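Local coordinates for RagA protein (Porphyromonas gingivalis, PDB 6SLN) that probably serves as a TonB-dependent outer-membrane transporter, a beta-barrel closed by an internal plug domain, that imports nutrients into the periplasm, at residues 118-123 against 131-136. Residues are numbered along the deposited sequence; the frame is centred on the assembly and turned at random.
Sequences IMDALQ and VMTTSG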
loop_
_atom_site.group_PDB
_atom_site.type_symbol
_atom_site.label_atom_id
_atom_site.label_comp_id
_atom_site.label_asym_id
_atom_site.label_seq_id
_atom_site.Cartn_x
_atom_site.Cartn_y
_atom_site.Cartn_z
ATOM N N ILE A 118 25.781 -13.383 -11.177
ATOM C CA ILE A 118 27.244 -13.418 -11.087
ATOM C C ILE A 118 27.764 -14.801 -10.710
ATOM O O ILE A 118 28.837 -15.207 -11.173
ATOM C CB ILE A 118 27.733 -12.354 -10.085
ATOM C CG1 ILE A 118 29.247 -12.444 -9.873
ATOM C CG2 ILE A 118 27.025 -12.522 -8.769
ATOM C CD1 ILE A 118 30.072 -11.906 -11.039
ATOM N N MET A 119 27.036 -15.547 -9.870
ATOM C CA MET A 119 27.541 -16.847 -9.426
ATOM C C MET A 119 27.709 -17.804 -10.599
ATOM O O MET A 119 28.587 -18.686 -10.570
ATOM C CB MET A 119 26.609 -17.445 -8.366
ATOM C CG MET A 119 26.808 -16.848 -6.954
ATOM S SD MET A 119 28.529 -16.977 -6.414
ATOM C CE MET A 119 29.115 -15.302 -6.552
ATOM N N ASP A 120 26.895 -17.620 -11.646
ATOM C CA ASP A 120 27.020 -18.417 -12.854
ATOM C C ASP A 120 28.438 -18.378 -13.412
ATOM O O ASP A 120 28.910 -19.372 -13.983
ATOM C CB ASP A 120 26.017 -17.924 -13.897
ATOM C CG ASP A 120 26.020 -18.769 -15.143
ATOM O OD1 ASP A 120 25.357 -19.834 -15.140
ATOM O OD2 ASP A 120 26.694 -18.369 -16.116
ATOM N N ALA A 121 29.138 -17.256 -13.233
ATOM C CA ALA A 121 30.497 -17.109 -13.748
ATOM C C ALA A 121 31.524 -17.920 -12.965
ATOM O O ALA A 121 32.688 -17.965 -13.378
ATOM C CB ALA A 121 30.899 -15.630 -13.744
ATOM N N LEU A 122 31.136 -18.540 -11.846
ATOM C CA LEU A 122 32.041 -19.371 -11.069
ATOM C C LEU A 122 31.765 -20.853 -11.241
ATOM O O LEU A 122 32.498 -21.672 -10.691
ATOM C CB LEU A 122 32.007 -18.956 -9.589
ATOM C CG LEU A 122 32.791 -17.642 -9.516
ATOM C CD1 LEU A 122 31.881 -16.436 -9.334
ATOM C CD2 LEU A 122 33.952 -17.661 -8.496
ATOM N N GLN A 123 30.737 -21.211 -12.000
ATOM C CA GLN A 123 30.553 -22.601 -12.388
ATOM C C GLN A 123 31.800 -23.116 -13.076
ATOM O O GLN A 123 32.235 -22.559 -14.088
ATOM C CB GLN A 123 29.354 -22.738 -13.306
ATOM C CG GLN A 123 28.810 -24.125 -13.323
ATOM C CD GLN A 123 27.789 -24.325 -14.407
ATOM O OE1 GLN A 123 28.002 -23.919 -15.548
ATOM N NE2 GLN A 123 26.666 -24.943 -14.059
ATOM N N VAL A 131 27.956 -24.845 -8.761
ATOM C CA VAL A 131 27.110 -23.758 -9.248
ATOM C C VAL A 131 26.110 -24.316 -10.240
ATOM O O VAL A 131 26.496 -25.029 -11.171
ATOM C CB VAL A 131 27.940 -22.660 -9.931
ATOM C CG1 VAL A 131 27.023 -21.508 -10.301
ATOM C CG2 VAL A 131 29.119 -22.217 -9.054
ATOM N N MET A 132 24.837 -23.962 -10.079
ATOM C CA MET A 132 23.840 -24.294 -11.096
ATOM C C MET A 132 22.710 -23.267 -11.081
ATOM O O MET A 132 22.200 -22.905 -10.015
ATOM C CB MET A 132 23.287 -25.716 -10.898
ATOM C CG MET A 132 24.158 -26.810 -11.511
ATOM S SD MET A 132 23.382 -28.422 -11.469
ATOM C CE MET A 132 23.583 -28.868 -9.751
ATOM N N THR A 133 22.348 -22.783 -12.264
ATOM C CA THR A 133 21.192 -21.918 -12.467
ATOM C C THR A 133 20.167 -22.699 -13.270
ATOM O O THR A 133 20.458 -23.135 -14.390
ATOM C CB THR A 133 21.581 -20.638 -13.204
ATOM O OG1 THR A 133 22.871 -20.200 -12.754
ATOM C CG2 THR A 133 20.550 -19.554 -12.953
ATOM N N THR A 134 18.988 -22.896 -12.697
ATOM C CA THR A 134 17.999 -23.796 -13.269
ATOM C C THR A 134 17.018 -23.098 -14.198
ATOM O O THR A 134 16.074 -23.740 -14.674
ATOM C CB THR A 134 17.232 -24.494 -12.147
ATOM O OG1 THR A 134 16.834 -23.525 -11.173
ATOM C CG2 THR A 134 18.118 -25.547 -11.459
ATOM N N SER A 135 17.200 -21.803 -14.445
ATOM C CA SER A 135 16.336 -21.048 -15.335
ATOM C C SER A 135 17.191 -19.998 -16.032
ATOM O O SER A 135 18.089 -19.405 -15.427
ATOM C CB SER A 135 15.159 -20.401 -14.583
ATOM O OG SER A 135 14.329 -19.634 -15.451
ATOM N N GLY A 136 16.938 -19.821 -17.319
ATOM C CA GLY A 136 17.610 -18.797 -18.090
ATOM C C GLY A 136 16.976 -17.447 -17.960
ATOM O O GLY A 136 17.416 -16.479 -18.583
#
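Q123 and V131 form the heart of this contact, where a short 3-10 turn, 119-122, packs against strand 129-132 within the plug domain. The Q123 side chain runs extended past V131, its CB 3.7 Å from V131 CB. Its amide NE2 donates to V131 O at 2.9 Å, with an N-H...O angle of 154°. The acceptor lies near the plane of the Q123 amide, whereas NE2 sits above the carbonyl plane of V131. The V131 methyls meet the backbone of the turn and of the residue after it: CG1, anti to the backbone N (chi1 -175°), approaches M119 O, while CG2 lies 3.5 Å from Q123 N. D120 and T133 meet more loosely at about a right angle, OD1 to OG1 3.5 Å; their stronger partners lie outside this pair, R959 forming a salt bridge with D120 OD2 and N117 OD1 hydrogen-bonding T133 OG1. Farther out, K930 bonds Q123 OE1. The contact thus illustrates a general principle: a buried amide bound at both its N-H and its C=O is probably held in one rotation. Here that amide joins two plug segments, which a salt bridge and a lysine-to-amide hydrogen bond link to barrel strands 951-964 and 921-937.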